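Local atomic coordinates of uncharacterized ACR, COG1565 superfamily (Burkholderia thailandensis, PDB entry 4F3N), a protein that is of unknown function but has a methyltransferase-like fold, binds S-adenosyl-L-homocysteine and may methylate protein arginines. Residues Leu397-Glu400 against Ala401-Gly404. Sequence-based numbering, arbitrary orientation. Where two conformers were deposited one is given.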
ATOM      1  N   LEU A 397       9.416  10.361   9.766  1.00  9.70           N
ATOM      2  CA  LEU A 397       9.678   9.086   9.073  1.00  9.56           C
ATOM      3  C   LEU A 397      10.114   7.949  10.005  1.00  9.61           C
ATOM      4  O   LEU A 397       9.824   6.789   9.719  1.00  9.09           O
ATOM      5  CB  LEU A 397      10.713   9.260   7.979  1.00  9.35           C
ATOM      6  CG  LEU A 397      10.269  10.039   6.746  1.00  9.36           C
ATOM      7  CD1 LEU A 397      11.408  10.320   5.803  1.00  9.58           C
ATOM      8  CD2 LEU A 397       9.149   9.316   5.996  1.00  9.26           C
ATOM      9  N   ILE A 398      10.813   8.274  11.098  1.00  9.42           N
ATOM     10  CA  ILE A 398      11.489   7.251  11.889  1.00  9.78           C
ATOM     11  C   ILE A 398      11.021   7.158  13.338  1.00 10.32           C
ATOM     12  O   ILE A 398      11.235   6.123  13.983  1.00 10.33           O
ATOM     13  CB  ILE A 398      13.068   7.330  11.823  1.00  9.91           C
ATOM     14  CG1 ILE A 398      13.630   8.499  12.650  1.00 10.27           C
ATOM     15  CG2 ILE A 398      13.520   7.414  10.341  1.00  9.54           C
ATOM     16  CD1 ILE A 398      15.169   8.567  12.680  1.00 10.60           C
ATOM     17  N   SER A 399      10.331   8.180  13.843  1.00 11.05           N
ATOM     18  CA  SER A 399       9.856   8.120  15.212  1.00 12.12           C
ATOM     19  C   SER A 399       8.820   7.003  15.444  1.00 12.02           C
ATOM     20  O   SER A 399       7.916   6.800  14.652  1.00 11.46           O
ATOM     21  CB  SER A 399       9.301   9.487  15.682  1.00 12.80           C
ATOM     22  OG  SER A 399       8.669   9.307  16.938  1.00 15.62           O
ATOM     23  N   GLU A 400       8.947   6.309  16.574  1.00 13.32           N
ATOM     24  CA  GLU A 400       7.984   5.294  17.010  1.00 14.32           C
ATOM     25  C   GLU A 400       6.589   5.917  17.153  1.00 14.14           C
ATOM     26  O   GLU A 400       5.578   5.229  16.963  1.00 13.70           O
ATOM     27  CB  GLU A 400       8.400   4.690  18.371  1.00 16.82           C
ATOM     28  CG  GLU A 400       7.454   3.639  18.910  1.00 18.94           C
ATOM     29  CD  GLU A 400       7.755   3.244  20.346  1.00 22.12           C
ATOM     30  OE1 GLU A 400       8.166   4.094  21.154  1.00 25.48           O
ATOM     31  OE2 GLU A 400       7.552   2.064  20.663  1.00 27.45           O
ATOM     32  N   ALA A 401       6.549   7.198  17.500  1.00 14.63           N
ATOM     33  CA  ALA A 401       5.296   7.938  17.731  1.00 15.73           C
ATOM     34  C   ALA A 401       4.654   8.433  16.439  1.00 16.45           C
ATOM     35  O   ALA A 401       3.517   8.943  16.439  1.00 18.57           O
ATOM     36  CB  ALA A 401       5.573   9.130  18.651  1.00 16.73           C
ATOM     37  N   GLU A 402       5.395   8.335  15.343  1.00 14.93           N
ATOM     38  CA  GLU A 402       4.958   8.833  14.047  0.70 15.05           C
ATOM     39  C   GLU A 402       4.910   7.616  13.109  1.00 13.90           C
ATOM     40  O   GLU A 402       4.136   6.713  13.355  1.00 13.70           O
ATOM     41  CB  GLU A 402       5.870   9.966  13.550  0.70 15.73           C
ATOM     42  CG  GLU A 402       5.855  11.254  14.398  0.70 17.71           C
ATOM     43  CD  GLU A 402       4.514  11.960  14.444  0.70 18.93           C
ATOM     44  OE1 GLU A 402       3.644  11.718  13.584  0.70 19.86           O
ATOM     45  OE2 GLU A 402       4.327  12.789  15.375  0.70 22.31           O
ATOM     46  N   MET A 403       5.722   7.584  12.047  1.00 12.58           N
ATOM     47  CA  MET A 403       5.620   6.515  11.066  1.00 11.64           C
ATOM     48  C   MET A 403       6.596   5.378  11.309  1.00 10.82           C
ATOM     49  O   MET A 403       6.497   4.356  10.688  1.00 10.01           O
ATOM     50  CB  MET A 403       5.928   7.064   9.672  1.00 12.59           C
ATOM     51  CG  MET A 403       5.022   8.217   9.257  1.00 13.66           C
ATOM     52  SD  MET A 403       5.446   8.927   7.646  1.00 15.02           S
ATOM     53  CE  MET A 403       4.708   7.829   6.442  1.00 14.65           C
ATOM     54  N   GLY A 404       7.578   5.576  12.175  1.00 10.06           N
ATOM     55  CA  GLY A 404       8.751   4.705  12.152  1.00  9.71           C
ATOM     56  C   GLY A 404       8.540   3.259  12.482  1.00  9.77           C
ATOM     57  O   GLY A 404       9.229   2.354  11.927  1.00  8.99           O
TER
HETATM   58  O   HOH W   1       5.205   4.316  14.346  1.00  9.40           O
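The flat group at the centre is the peptide carbonyl of S399, with a backbone N-H on each face. E402 N donates to S399 O at 3.0 Å, 67° out of the carbonyl plane. G404 N reaches S399 O from the opposite face at 2.8 Å and lies 41° out of the plane. One oxygen thus holds two backbone N-H groups, three and five residues on. S399 OG adds a third bond, accepting from A401 N at 3.0 Å. With chi1 at 171°, S399 OG swings away from the backbone N and forward beside the following peptide. A water donates to E400 O and to E402 O, bridging the two carbonyls. G404 CA lies 3.4 Å from I398 O, in a nearly straight CA-H...O contact. L397 and M403 run alongside each other in the same direction; L397 CD2 is 4.1 Å from M403 SD. Both rest on L117. M403 also comes within about 4 Å of T113, side chain to side chain; T113 is an S-adenosyl-L-homocysteine-binding residue, though no such ligand is bound here. A type I beta turn from S399 to E402, with an ST turn at S399, thus leads from helix 384-398 toward strand 407-414 beside the S-adenosyl-L-homocysteine site of this methyltransferase-like fold.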